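Local atomic coordinates of RavO (Legionella pneumophila subsp. pneumophila, PDB entry 6DM4), a protein that binds phosphotyrosine peptides, here one from human Shc1, through its SH2 domain, the part of the longer Legionella protein present in this structure. Residues 111-114 and 115-119. Residues are numbered along the deposited sequence; the frame is centred on the assembly and turned at random.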
ATOM      1  N   GLN A 111       5.528  21.048  -7.433  1.00 34.74           N
ATOM      2  CA  GLN A 111       5.204  22.237  -8.212  1.00 36.04           C
ATOM      3  C   GLN A 111       4.146  23.074  -7.507  1.00 38.09           C
ATOM      4  O   GLN A 111       4.213  24.308  -7.522  1.00 38.69           O
ATOM      5  CB  GLN A 111       4.738  21.843  -9.616  1.00 36.46           C
ATOM      6  CG  GLN A 111       5.834  21.264 -10.505  1.00 38.94           C
ATOM      7  CD  GLN A 111       5.375  21.042 -11.943  1.00 43.73           C
ATOM      8  OE1 GLN A 111       4.532  21.775 -12.464  1.00 43.81           O
ATOM      9  NE2 GLN A 111       5.938  20.026 -12.591  1.00 45.79           N
ATOM     10  N   ASN A 112       3.165  22.420  -6.872  1.00 37.33           N
ATOM     11  CA  ASN A 112       2.161  23.159  -6.111  1.00 39.17           C
ATOM     12  C   ASN A 112       2.788  23.855  -4.910  1.00 39.74           C
ATOM     13  O   ASN A 112       2.433  24.997  -4.589  1.00 42.89           O
ATOM     14  CB  ASN A 112       1.042  22.220  -5.663  1.00 38.32           C
ATOM     15  CG  ASN A 112      -0.176  22.305  -6.557  1.00 39.62           C
ATOM     16  OD1 ASN A 112      -0.656  23.391  -6.861  1.00 42.73           O
ATOM     17  ND2 ASN A 112      -0.668  21.156  -7.004  1.00 39.17           N
ATOM     18  N   LYS A 113       3.718  23.180  -4.232  1.00 39.19           N
ATOM     19  CA  LYS A 113       4.455  23.828  -3.154  1.00 41.29           C
ATOM     20  C   LYS A 113       5.239  25.026  -3.677  1.00 42.84           C
ATOM     21  O   LYS A 113       5.366  26.049  -2.989  1.00 44.03           O
ATOM     22  CB  LYS A 113       5.390  22.820  -2.484  1.00 43.42           C
ATOM     23  CG  LYS A 113       6.251  23.395  -1.370  1.00 49.31           C
ATOM     24  CD  LYS A 113       7.011  22.285  -0.646  1.00 53.01           C
ATOM     25  CE  LYS A 113       8.003  22.851   0.345  1.00 61.04           C
ATOM     26  NZ  LYS A 113       7.357  23.896   1.180  1.00 63.91           N
ATOM     27  N   GLU A 114       5.774  24.915  -4.894  1.00 42.30           N
ATOM     28  CA  GLU A 114       6.525  26.020  -5.480  1.00 46.56           C
ATOM     29  C   GLU A 114       5.637  27.239  -5.691  1.00 45.23           C
ATOM     30  O   GLU A 114       6.048  28.370  -5.405  1.00 46.65           O
ATOM     31  CB  GLU A 114       7.158  25.575  -6.798  1.00 51.93           C
ATOM     32  CG  GLU A 114       7.980  26.643  -7.494  1.00 60.58           C
ATOM     33  CD  GLU A 114       9.064  26.054  -8.376  1.00 67.46           C
ATOM     34  OE1 GLU A 114       9.141  24.810  -8.473  1.00 66.81           O
ATOM     35  OE2 GLU A 114       9.837  26.835  -8.972  1.00 73.69           O
ATOM     36  N   LEU A 115       4.413  27.028  -6.190  1.00 41.55           N
ATOM     37  CA  LEU A 115       3.485  28.141  -6.375  1.00 42.44           C
ATOM     38  C   LEU A 115       3.180  28.828  -5.050  1.00 42.15           C
ATOM     39  O   LEU A 115       3.139  30.062  -4.975  1.00 44.92           O
ATOM     40  CB  LEU A 115       2.188  27.650  -7.017  1.00 41.09           C
ATOM     41  CG  LEU A 115       2.173  27.349  -8.516  1.00 43.42           C
ATOM     42  CD1 LEU A 115       0.783  26.907  -8.933  1.00 43.29           C
ATOM     43  CD2 LEU A 115       2.615  28.559  -9.321  1.00 46.54           C
ATOM     44  N   ILE A 116       2.960  28.038  -3.997  1.00 40.05           N
ATOM     45  CA  ILE A 116       2.671  28.599  -2.679  1.00 43.64           C
ATOM     46  C   ILE A 116       3.841  29.442  -2.188  1.00 48.57           C
ATOM     47  O   ILE A 116       3.667  30.585  -1.748  1.00 51.30           O
ATOM     48  CB  ILE A 116       2.341  27.474  -1.679  1.00 44.21           C
ATOM     49  CG1 ILE A 116       1.080  26.719  -2.105  1.00 44.07           C
ATOM     50  CG2 ILE A 116       2.206  28.041  -0.256  1.00 47.06           C
ATOM     51  CD1 ILE A 116      -0.192  27.504  -1.922  1.00 45.98           C
ATOM     52  N   GLU A 117       5.056  28.889  -2.263  1.00 51.25           N
ATOM     53  CA  GLU A 117       6.233  29.569  -1.728  0.50 56.82           C
ATOM     54  C   GLU A 117       6.529  30.860  -2.480  1.00 58.92           C
ATOM     55  O   GLU A 117       6.982  31.845  -1.886  1.00 62.01           O
ATOM     56  CB  GLU A 117       7.446  28.642  -1.789  0.50 59.48           C
ATOM     57  CG  GLU A 117       7.409  27.484  -0.814  0.50 59.24           C
ATOM     58  CD  GLU A 117       8.687  26.674  -0.844  0.50 62.66           C
ATOM     59  OE1 GLU A 117       9.385  26.707  -1.880  0.50 63.89           O
ATOM     60  OE2 GLU A 117       8.996  26.008   0.167  0.50 64.84           O
ATOM     61  N   LYS A 118       6.304  30.869  -3.795  1.00 57.28           N
ATOM     62  CA  LYS A 118       6.589  32.077  -4.564  1.00 62.90           C
ATOM     63  C   LYS A 118       5.568  33.173  -4.288  1.00 62.31           C
ATOM     64  O   LYS A 118       5.895  34.361  -4.386  1.00 65.01           O
ATOM     65  CB  LYS A 118       6.643  31.755  -6.058  1.00 65.97           C
ATOM     66  CG  LYS A 118       8.036  31.384  -6.549  1.00 72.94           C
ATOM     67  CD  LYS A 118       7.985  30.383  -7.693  1.00 73.49           C
ATOM     68  CE  LYS A 118       9.382  29.919  -8.087  1.00 79.41           C
ATOM     69  NZ  LYS A 118      10.096  29.244  -6.967  1.00 80.32           N
ATOM     70  N   ALA A 119       4.337  32.800  -3.933  1.00 59.28           N
ATOM     71  CA  ALA A 119       3.322  33.796  -3.611  1.00 59.33           C
ATOM     72  C   ALA A 119       3.555  34.427  -2.244  1.00 62.89           C
ATOM     73  O   ALA A 119       3.139  35.566  -2.013  1.00 64.34           O
ATOM     74  CB  ALA A 119       1.928  33.169  -3.671  1.00 54.26           C
TER
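K113 and E117, one helical turn apart near the C-terminal end of helix 101-119, illustrate the i to i+4 pairing of opposite charges on the last helix of this SH2 domain, which lies against the antiparallel sheet. In the conformer of E117 described here, K113 NZ is 2.9 Å from E117 OE2, a salt bridge the second conformer may not keep. A chi1 of 178° sends the lysine out beside its carbonyl carbon, and a last bend at chi4 brings NZ to E117. The ammonium sits above the carboxylate plane, 48° out of it. It also donates to the carbonyl oxygen of Q63 in strand 55-64. One residue further along, E114 and K118 lie side by side, pointing the same way; the bond between E114 OE2 and K118 NZ, at 3.1 Å, is weak.

Beneath both pairs the backbone keeps the alpha-helical pattern, with N of E117 2.9 Å from O of K113. I116 packs on A64 and H69 of the sheet, while N112 touches an apolar side chain of the bound peptide.

The chemistry implies two roles: buried K113 links helix to strand through Q63, with E117 as an additional partner in this conformer, whereas E114–K118 is an exposed pairing that solvent probably weakens.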